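Local coordinates for citrate lyase subunit beta-like protein (Mycobacterium tuberculosis H37Rv, PDB 6CHU) that is a magnesium-dependent lyase of the HpcH/HpaI aldolase family, linked to itaconate dissimilation and leucine catabolism, at residues Thr95-Ala101 and Asp114-Glu120; Val38-Glu44 and Arg68-Asn74. All blocks are in the same frame, centred on the assembly; numbering follows the deposited sequence.

From the N terminus, strand 38-42 comes first; the chain then runs through helix 52-61 and returns as strand 69-72, so contact 2 closes a beta-alpha-beta crossover. Helix 79-89 leads on to strand 95-98, and a second crossover, through helix 104-108, brings in strand 114-119 and closes contact 1. The two loops follow in series, neither enclosing nor crossing the other. Strands 69-72 and 95-98 are neighbours, joined by a probable hydrogen bond from M97 N to V71 O (2.8 Å), so the four segments form one continuous parallel run of the eight-stranded TIM barrel. At its C-terminal end K100 of contact 1 forms a salt bridge with E44 of contact 2, beside the magnesium.

Contact 1 (Thr95-Ala101 and Asp114-Glu120); sequences TVMLPKA and DVIALVE. With MG (magnesium ion), chain B.
E120, a magnesium- and substrate-binding residue, joins the metal to the 95-101 segment through different oxygens: OE1 of E120 coordinates magnesium at 2.1 Å, while OE2 of E120 accepts from K100 N at 2.9 Å on its anti lone pair. Water 2, itself a magnesium ligand, bridges E120 OE2 and K100 NZ. E120 CG sits between the backbone N and the carbonyl carbon (chi1 48°), and the extended chain brings the carboxylate beside K100. The K100 side chain crosses it, with K100 CD 3.3 Å from E120 OE2; its ammonium makes salt bridges to E44 and D45 and a hydrogen bond to D146, also a magnesium ligand. Behind this site the strands, parallel TIM-barrel neighbours connected through helix 104-108 as a beta-alpha-beta unit, are 4.6 Å apart at 19°. Four backbone hydrogen bonds run from V96 N to L118 N, and A101 N reaches L118 O from above the carbonyl plane. Water 1 links T95 OG1 and D114 OD2, which also accepts from H8 N of the tag. M97 CE bends to 4.0 Å from I116 CG2. With OE1 on the metal and OE2 held by K100 N and water 2, carboxylate rotation is restricted and OE1 kept facing the magnesium.

Contact 2 (Val38-Glu44 and Arg68-Asn74); sequences VVILDLE and RTVVRIN. With ACT (acetate ion), chain E; ACT (acetate ion), chain F.
V39 to D42 pair in parallel register with T69 to R72, at 4.5 Å between the strand axes and an angle of 26°, and five backbone hydrogen bonds continue past the strand ends to L43 N on R72 O. R72 and D42 lie side by side, pointing the same way. The arginine grips the carboxylate side-on: R72 NE donates to D42 OD1 at 2.8 Å, almost straight at 177°, and R72 NH2 to D42 OD2 at 2.9 Å. The two planes are nevertheless 50° apart, so NE meets OD1 from above the carboxylate plane. From the opposite face E44 N reaches the same oxygen, closing an Asx turn. The loops after the C-terminal strand ends of a TIM barrel line the active site, and R72, at the end of strand 69-72, binds substrate there. A bend at chi3 brings its NE and NH2 alongside the D42 carboxylate, while two acetates, probably from the crystallisation liquor, take its outer edge: OXT of the chain E acetate lies 2.7 Å from R72 NH2, that of chain F 2.9 Å from R72 NH1. E44 OE1 sits over the face, 3.3 Å from R72 CZ, a contact of charges alone, while E44 OE2 pairs with K100. N74 ND2 donates to L43 O from above the carbonyl plane and also to D84. On the helix-facing side, L43 CD1 packs 3.8 Å from V71 CG1.

Contact 1 (Thr95-Ala101 and Asp114-Glu120)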
ATOM      1  N   THR A  95     -26.116   7.656 -13.603  1.00 24.88           N
ATOM      2  CA  THR A  95     -24.878   7.363 -12.894  1.00 22.29           C
ATOM      3  C   THR A  95     -25.050   7.706 -11.424  1.00 22.50           C
ATOM      4  O   THR A  95     -25.482   8.819 -11.087  1.00 23.64           O
ATOM      5  CB  THR A  95     -23.709   8.145 -13.512  1.00 23.84           C
ATOM      6  OG1 THR A  95     -23.601   7.803 -14.899  1.00 28.69           O
ATOM      7  CG2 THR A  95     -22.384   7.825 -12.806  1.00 21.81           C
ATOM      8  N   VAL A  96     -24.753   6.741 -10.556  1.00 22.42           N
ATOM      9  CA  VAL A  96     -24.857   6.937  -9.116  1.00 19.87           C
ATOM     10  C   VAL A  96     -23.479   6.800  -8.480  1.00 19.61           C
ATOM     11  O   VAL A  96     -22.591   6.106  -8.989  1.00 23.72           O
ATOM     12  CB  VAL A  96     -25.852   5.954  -8.459  1.00 21.61           C
ATOM     13  CG1 VAL A  96     -27.270   6.200  -8.978  1.00 22.58           C
ATOM     14  CG2 VAL A  96     -25.418   4.501  -8.696  1.00 20.86           C
ATOM     15  N   MET A  97     -23.321   7.461  -7.342  1.00 18.49           N
ATOM     16  CA  MET A  97     -22.140   7.331  -6.502  1.00 16.69           C
ATOM     17  C   MET A  97     -22.541   6.533  -5.271  1.00 19.40           C
ATOM     18  O   MET A  97     -23.500   6.898  -4.580  1.00 20.05           O
ATOM     19  CB  MET A  97     -21.581   8.702  -6.108  1.00 19.44           C
ATOM     20  CG  MET A  97     -20.373   8.612  -5.178  1.00 23.12           C
ATOM     21  SD  MET A  97     -19.697  10.244  -4.771  1.00 22.18           S
ATOM     22  CE  MET A  97     -18.936  10.706  -6.318  1.00 23.37           C
ATOM     23  N   LEU A  98     -21.821   5.437  -5.016  1.00 22.70           N
ATOM     24  CA  LEU A  98     -22.135   4.526  -3.926  1.00 16.71           C
ATOM     25  C   LEU A  98     -21.192   4.776  -2.756  1.00 17.14           C
ATOM     26  O   LEU A  98     -19.999   4.450  -2.859  1.00 20.16           O
ATOM     27  CB  LEU A  98     -22.012   3.079  -4.395  1.00 18.93           C
ATOM     28  CG  LEU A  98     -22.183   2.024  -3.290  1.00 21.26           C
ATOM     29  CD1 LEU A  98     -23.600   1.984  -2.785  1.00 19.63           C
ATOM     30  CD2 LEU A  98     -21.724   0.640  -3.787  1.00 18.70           C
ATOM     31  N   PRO A  99     -21.659   5.328  -1.642  1.00 17.17           N
ATOM     32  CA  PRO A  99     -20.769   5.551  -0.498  1.00 19.18           C
ATOM     33  C   PRO A  99     -20.563   4.256   0.267  1.00 20.54           C
ATOM     34  O   PRO A  99     -21.348   3.306   0.165  1.00 18.11           O
ATOM     35  CB  PRO A  99     -21.538   6.577   0.345  1.00 20.07           C
ATOM     36  CG  PRO A  99     -22.977   6.170   0.130  1.00 22.60           C
ATOM     37  CD  PRO A  99     -23.051   5.702  -1.325  1.00 19.08           C
ATOM     38  N   LYS A 100     -19.497   4.244   1.068  1.00 19.93           N
ATOM     39  CA  LYS A 100     -19.107   3.062   1.832  1.00 22.79           C
ATOM     40  C   LYS A 100     -19.106   1.820   0.941  1.00 21.93           C
ATOM     41  O   LYS A 100     -19.522   0.734   1.352  1.00 18.92           O
ATOM     42  CB  LYS A 100     -20.015   2.850   3.056  1.00 18.59           C
ATOM     43  CG  LYS A 100     -19.762   3.833   4.236  1.00 23.31           C
ATOM     44  CD  LYS A 100     -20.428   5.203   4.006  1.00 24.56           C
ATOM     45  CE  LYS A 100     -20.107   6.177   5.150  1.00 24.20           C
ATOM     46  NZ  LYS A 100     -20.922   7.434   5.053  1.00 22.56           N
ATOM     47  N   ALA A 101     -18.638   1.979  -0.295  1.00 19.58           N
ATOM     48  CA  ALA A 101     -18.615   0.842  -1.212  1.00 17.87           C
ATOM     49  C   ALA A 101     -17.657  -0.224  -0.686  1.00 19.06           C
ATOM     50  O   ALA A 101     -16.481   0.058  -0.431  1.00 17.72           O
ATOM     51  CB  ALA A 101     -18.199   1.293  -2.615  1.00 19.89           C
ATOM     52  N   ASP A 114     -24.694   3.099 -14.094  1.00 21.59           N
ATOM     53  CA  ASP A 114     -23.256   3.306 -13.964  1.00 21.59           C
ATOM     54  C   ASP A 114     -22.949   3.730 -12.535  1.00 19.37           C
ATOM     55  O   ASP A 114     -23.716   4.480 -11.923  1.00 21.33           O
ATOM     56  CB  ASP A 114     -22.759   4.374 -14.946  1.00 24.40           C
ATOM     57  CG  ASP A 114     -22.686   3.873 -16.394  1.00 28.31           C
ATOM     58  OD1 ASP A 114     -22.886   2.660 -16.652  1.00 24.61           O
ATOM     59  OD2 ASP A 114     -22.420   4.707 -17.283  1.00 29.59           O
ATOM     60  N   VAL A 115     -21.826   3.251 -11.992  1.00 19.10           N
ATOM     61  CA  VAL A 115     -21.526   3.419 -10.572  1.00 20.45           C
ATOM     62  C   VAL A 115     -20.150   4.037 -10.382  1.00 24.45           C
ATOM     63  O   VAL A 115     -19.159   3.542 -10.931  1.00 19.99           O
ATOM     64  CB  VAL A 115     -21.611   2.079  -9.816  1.00 19.76           C
ATOM     65  CG1 VAL A 115     -21.294   2.281  -8.323  1.00 20.95           C
ATOM     66  CG2 VAL A 115     -22.999   1.464  -9.997  1.00 19.56           C
ATOM     67  N   ILE A 116     -20.088   5.101  -9.586  1.00 19.58           N
ATOM     68  CA  ILE A 116     -18.834   5.592  -9.024  1.00 20.74           C
ATOM     69  C   ILE A 116     -18.775   5.079  -7.596  1.00 17.74           C
ATOM     70  O   ILE A 116     -19.584   5.475  -6.751  1.00 19.98           O
ATOM     71  CB  ILE A 116     -18.751   7.123  -9.088  1.00 22.99           C
ATOM     72  CG1 ILE A 116     -18.854   7.559 -10.551  1.00 24.81           C
ATOM     73  CG2 ILE A 116     -17.436   7.624  -8.453  1.00 21.56           C
ATOM     74  CD1 ILE A 116     -18.958   9.045 -10.770  1.00 27.00           C
ATOM     75  N   ALA A 117     -17.836   4.178  -7.320  1.00 16.90           N
ATOM     76  CA  ALA A 117     -17.708   3.579  -5.999  1.00 15.72           C
ATOM     77  C   ALA A 117     -16.842   4.482  -5.129  1.00 20.40           C
ATOM     78  O   ALA A 117     -15.700   4.798  -5.491  1.00 18.64           O
ATOM     79  CB  ALA A 117     -17.100   2.181  -6.100  1.00 18.16           C
ATOM     80  N   LEU A 118     -17.396   4.911  -4.002  1.00 19.66           N
ATOM     81  CA  LEU A 118     -16.692   5.763  -3.048  1.00 16.92           C
ATOM     82  C   LEU A 118     -16.218   4.851  -1.921  1.00 17.38           C
ATOM     83  O   LEU A 118     -17.009   4.409  -1.080  1.00 18.77           O
ATOM     84  CB  LEU A 118     -17.598   6.890  -2.558  1.00 16.80           C
ATOM     85  CG  LEU A 118     -17.163   7.674  -1.317  1.00 17.65           C
ATOM     86  CD1 LEU A 118     -15.769   8.268  -1.498  1.00 17.11           C
ATOM     87  CD2 LEU A 118     -18.191   8.792  -1.028  1.00 19.70           C
ATOM     88  N   VAL A 119     -14.926   4.546  -1.932  1.00 19.59           N
ATOM     89  CA  VAL A 119     -14.301   3.703  -0.919  1.00 18.83           C
ATOM     90  C   VAL A 119     -13.880   4.584   0.255  1.00 19.56           C
ATOM     91  O   VAL A 119     -13.092   5.523   0.094  1.00 19.69           O
ATOM     92  CB  VAL A 119     -13.099   2.943  -1.503  1.00 17.91           C
ATOM     93  CG1 VAL A 119     -12.303   2.241  -0.394  1.00 20.34           C
ATOM     94  CG2 VAL A 119     -13.579   1.918  -2.545  1.00 18.25           C
ATOM     95  N   GLU A 120     -14.417   4.281   1.440  1.00 17.15           N
ATOM     96  CA  GLU A 120     -14.166   5.078   2.635  1.00 17.88           C
ATOM     97  C   GLU A 120     -14.261   4.213   3.886  1.00 21.05           C
ATOM     98  O   GLU A 120     -14.608   4.708   4.964  1.00 19.60           O
ATOM     99  CB  GLU A 120     -15.144   6.280   2.705  1.00 22.70           C
ATOM    100  CG  GLU A 120     -16.608   5.910   2.459  1.00 21.04           C
ATOM    101  CD  GLU A 120     -17.513   7.112   2.276  1.00 24.90           C
ATOM    102  OE1 GLU A 120     -17.091   8.247   2.623  1.00 22.06           O
ATOM    103  OE2 GLU A 120     -18.654   6.910   1.778  1.00 20.64           O
TER
HETATM  104 MG    MG B 301     -18.135   9.905   3.415  1.00 20.88          MG
HETATM  105  O   HOH W   1     -21.699   7.089 -16.682  1.00 31.48           O
HETATM  106  O   HOH W   2     -19.905   9.070   2.684  1.00 22.66           O
HETATM  107  O   HOH W   3     -15.955   1.789   1.680  1.00 18.68           O
HETATM  108  O   HOH W   4     -16.205  10.676   4.077  1.00 22.31           O
HETATM  109  O   HOH W   5     -19.242  11.464   4.329  1.00 22.15           O

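Contact 2 (Val38-Glu44 and Arg68-Asn74)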
ATOM      1  N   VAL A  38     -18.981  18.885 -13.090  1.00 26.20           N
ATOM      2  CA  VAL A  38     -19.997  17.871 -12.808  1.00 24.98           C
ATOM      3  C   VAL A  38     -20.542  18.135 -11.414  1.00 27.97           C
ATOM      4  O   VAL A  38     -19.781  18.453 -10.495  1.00 28.04           O
ATOM      5  CB  VAL A  38     -19.425  16.436 -12.903  1.00 25.60           C
ATOM      6  CG1 VAL A  38     -20.447  15.392 -12.402  1.00 21.26           C
ATOM      7  CG2 VAL A  38     -19.026  16.113 -14.321  1.00 28.90           C
ATOM      8  N   VAL A  39     -21.855  18.015 -11.254  1.00 24.94           N
ATOM      9  CA  VAL A  39     -22.500  18.171  -9.956  1.00 23.10           C
ATOM     10  C   VAL A  39     -22.841  16.789  -9.415  1.00 24.86           C
ATOM     11  O   VAL A  39     -23.381  15.942 -10.143  1.00 25.18           O
ATOM     12  CB  VAL A  39     -23.761  19.042 -10.065  1.00 24.32           C
ATOM     13  CG1 VAL A  39     -24.524  19.049  -8.752  1.00 29.56           C
ATOM     14  CG2 VAL A  39     -23.390  20.468 -10.481  1.00 27.15           C
ATOM     15  N   ILE A  40     -22.547  16.562  -8.141  1.00 21.17           N
ATOM     16  CA  ILE A  40     -22.982  15.361  -7.433  1.00 20.62           C
ATOM     17  C   ILE A  40     -24.163  15.771  -6.563  1.00 26.91           C
ATOM     18  O   ILE A  40     -23.981  16.383  -5.504  1.00 23.85           O
ATOM     19  CB  ILE A  40     -21.865  14.750  -6.580  1.00 20.80           C
ATOM     20  CG1 ILE A  40     -20.593  14.513  -7.399  1.00 21.95           C
ATOM     21  CG2 ILE A  40     -22.353  13.436  -5.956  1.00 20.75           C
ATOM     22  CD1 ILE A  40     -19.351  14.306  -6.517  1.00 22.01           C
ATOM     23  N   LEU A  41     -25.381  15.440  -6.989  1.00 22.76           N
ATOM     24  CA  LEU A  41     -26.547  15.712  -6.155  1.00 24.22           C
ATOM     25  C   LEU A  41     -26.585  14.649  -5.068  1.00 29.00           C
ATOM     26  O   LEU A  41     -26.567  13.446  -5.363  1.00 25.92           O
ATOM     27  CB  LEU A  41     -27.836  15.731  -6.978  1.00 24.48           C
ATOM     28  CG  LEU A  41     -27.971  16.876  -7.992  1.00 23.74           C
ATOM     29  CD1 LEU A  41     -29.191  16.656  -8.894  1.00 27.64           C
ATOM     30  CD2 LEU A  41     -28.068  18.254  -7.316  1.00 23.90           C
ATOM     31  N   ASP A  42     -26.588  15.089  -3.814  1.00 25.39           N
ATOM     32  CA  ASP A  42     -26.259  14.228  -2.691  1.00 26.02           C
ATOM     33  C   ASP A  42     -27.516  13.856  -1.919  1.00 24.79           C
ATOM     34  O   ASP A  42     -28.217  14.735  -1.407  1.00 25.97           O
ATOM     35  CB  ASP A  42     -25.257  14.922  -1.773  1.00 25.70           C
ATOM     36  CG  ASP A  42     -24.649  13.982  -0.767  1.00 27.19           C
ATOM     37  OD1 ASP A  42     -24.828  12.744  -0.915  1.00 22.51           O
ATOM     38  OD2 ASP A  42     -23.984  14.483   0.166  1.00 24.60           O
ATOM     39  N   LEU A  43     -27.783  12.555  -1.819  1.00 24.10           N
ATOM     40  CA  LEU A  43     -28.811  12.030  -0.930  1.00 24.21           C
ATOM     41  C   LEU A  43     -28.229  11.441   0.351  1.00 26.06           C
ATOM     42  O   LEU A  43     -28.998  11.058   1.248  1.00 21.82           O
ATOM     43  CB  LEU A  43     -29.639  10.953  -1.653  1.00 22.59           C
ATOM     44  CG  LEU A  43     -30.320  11.357  -2.962  1.00 22.15           C
ATOM     45  CD1 LEU A  43     -30.892  10.089  -3.636  1.00 23.39           C
ATOM     46  CD2 LEU A  43     -31.426  12.371  -2.710  1.00 27.88           C
ATOM     47  N   GLU A  44     -26.901  11.367   0.468  1.00 23.02           N
ATOM     48  CA  GLU A  44     -26.292  10.757   1.647  1.00 24.55           C
ATOM     49  C   GLU A  44     -25.849  11.823   2.652  1.00 24.67           C
ATOM     50  O   GLU A  44     -26.675  12.613   3.119  1.00 25.74           O
ATOM     51  CB  GLU A  44     -25.126   9.836   1.253  1.00 21.46           C
ATOM     52  CG  GLU A  44     -24.779   8.799   2.347  1.00 22.22           C
ATOM     53  CD  GLU A  44     -23.289   8.702   2.661  1.00 25.92           C
ATOM     54  OE1 GLU A  44     -22.531   9.648   2.356  1.00 22.63           O
ATOM     55  OE2 GLU A  44     -22.875   7.658   3.216  1.00 22.49           O
ATOM     56  N   ARG A  68     -24.021  15.759 -17.077  1.00 30.65           N
ATOM     57  CA  ARG A  68     -23.048  16.412 -16.209  1.00 29.23           C
ATOM     58  C   ARG A  68     -23.449  16.338 -14.744  1.00 30.05           C
ATOM     59  O   ARG A  68     -22.976  17.150 -13.939  1.00 28.71           O
ATOM     60  CB  ARG A  68     -22.865  17.877 -16.630  1.00 35.60           C
ATOM     61  CG  ARG A  68     -22.223  18.051 -17.989  1.00 44.69           C
ATOM     62  CD  ARG A  68     -20.808  17.486 -17.995  1.00 55.41           C
ATOM     63  NE  ARG A  68     -20.077  17.838 -19.210  1.00 66.15           N
ATOM     64  CZ  ARG A  68     -19.911  17.024 -20.248  1.00 75.41           C
ATOM     65  NH1 ARG A  68     -20.421  15.799 -20.223  1.00 75.00           N
ATOM     66  NH2 ARG A  68     -19.231  17.433 -21.313  1.00 79.05           N
ATOM     67  N   THR A  69     -24.313  15.389 -14.383  1.00 26.09           N
ATOM     68  CA  THR A  69     -24.802  15.266 -13.019  1.00 22.97           C
ATOM     69  C   THR A  69     -24.825  13.801 -12.614  1.00 25.66           C
ATOM     70  O   THR A  69     -25.287  12.945 -13.371  1.00 27.31           O
ATOM     71  CB  THR A  69     -26.206  15.869 -12.871  1.00 29.18           C
ATOM     72  OG1 THR A  69     -26.222  17.169 -13.469  1.00 29.94           O
ATOM     73  CG2 THR A  69     -26.572  16.013 -11.392  1.00 27.84           C
ATOM     74  N   VAL A  70     -24.336  13.542 -11.396  0.50 22.79           N
ATOM     75  CA  VAL A  70     -24.265  12.238 -10.740  0.50 23.35           C
ATOM     76  C   VAL A  70     -25.024  12.338  -9.419  0.50 25.27           C
ATOM     77  O   VAL A  70     -25.060  13.402  -8.797  0.50 25.57           O
ATOM     78  CB  VAL A  70     -22.788  11.819 -10.514  0.50 22.02           C
ATOM     79  CG1 VAL A  70     -22.670  10.564  -9.643  0.50 20.57           C
ATOM     80  CG2 VAL A  70     -22.085  11.614 -11.848  0.50 25.11           C
ATOM     81  N   VAL A  71     -25.647  11.240  -8.989  1.00 22.50           N
ATOM     82  CA  VAL A  71     -26.431  11.240  -7.753  1.00 23.31           C
ATOM     83  C   VAL A  71     -25.745  10.330  -6.745  1.00 22.37           C
ATOM     84  O   VAL A  71     -25.564   9.134  -7.009  1.00 22.74           O
ATOM     85  CB  VAL A  71     -27.885  10.799  -7.999  1.00 23.21           C
ATOM     86  CG1 VAL A  71     -28.684  10.817  -6.698  1.00 23.05           C
ATOM     87  CG2 VAL A  71     -28.557  11.708  -9.046  1.00 23.18           C
ATOM     88  N   ARG A  72     -25.354  10.885  -5.592  1.00 22.22           N
ATOM     89  CA  ARG A  72     -24.847  10.043  -4.513  1.00 18.22           C
ATOM     90  C   ARG A  72     -26.020   9.484  -3.721  1.00 21.05           C
ATOM     91  O   ARG A  72     -26.797  10.239  -3.120  1.00 22.40           O
ATOM     92  CB  ARG A  72     -23.881  10.781  -3.583  1.00 21.32           C
ATOM     93  CG  ARG A  72     -23.339   9.802  -2.507  1.00 21.77           C
ATOM     94  CD  ARG A  72     -22.085  10.284  -1.778  1.00 19.80           C
ATOM     95  NE  ARG A  72     -22.356  11.359  -0.825  1.00 18.74           N
ATOM     96  CZ  ARG A  72     -21.476  11.759   0.096  1.00 18.52           C
ATOM     97  NH1 ARG A  72     -20.295  11.156   0.170  1.00 19.82           N
ATOM     98  NH2 ARG A  72     -21.768  12.751   0.937  1.00 22.46           N
ATOM     99  N   ILE A  73     -26.166   8.158  -3.758  1.00 22.14           N
ATOM    100  CA  ILE A  73     -27.217   7.467  -3.027  1.00 20.08           C
ATOM    101  C   ILE A  73     -26.671   7.052  -1.668  1.00 20.83           C
ATOM    102  O   ILE A  73     -25.535   7.377  -1.322  1.00 22.23           O
ATOM    103  CB  ILE A  73     -27.745   6.255  -3.821  1.00 19.18           C
ATOM    104  CG1 ILE A  73     -26.636   5.220  -4.037  1.00 22.05           C
ATOM    105  CG2 ILE A  73     -28.328   6.719  -5.164  1.00 20.35           C
ATOM    106  CD1 ILE A  73     -27.062   3.994  -4.904  1.00 18.64           C
ATOM    107  N   ASN A  74     -27.481   6.351  -0.888  1.00 23.16           N
ATOM    108  CA  ASN A  74     -27.067   5.891   0.424  1.00 24.17           C
ATOM    109  C   ASN A  74     -26.455   4.493   0.322  1.00 24.53           C
ATOM    110  O   ASN A  74     -26.445   3.864  -0.742  1.00 21.76           O
ATOM    111  CB  ASN A  74     -28.259   5.956   1.381  1.00 23.58           C
ATOM    112  CG  ASN A  74     -28.554   7.388   1.820  1.00 28.22           C
ATOM    113  OD1 ASN A  74     -27.974   7.872   2.790  1.00 24.01           O
ATOM    114  ND2 ASN A  74     -29.418   8.083   1.081  1.00 22.53           N
TER
HETATM  115  C   ACT E 304     -19.535  14.841   2.522  1.00 35.66           C
HETATM  116  O   ACT E 304     -18.592  15.428   3.116  1.00 44.37           O
HETATM  117  OXT ACT E 304     -19.940  13.668   2.683  1.00 24.47           O
HETATM  118  CH3 ACT E 304     -20.292  15.701   1.443  1.00 36.52           C
HETATM  119  C   ACT F 305     -16.869  11.606   1.275  1.00 23.12           C
HETATM  120  O   ACT F 305     -15.655  11.393   1.550  1.00 23.75           O
HETATM  121  OXT ACT F 305     -17.898  11.039   1.755  1.00 21.90           O
HETATM  122  CH3 ACT F 305     -17.144  12.726   0.232  1.00 23.92           C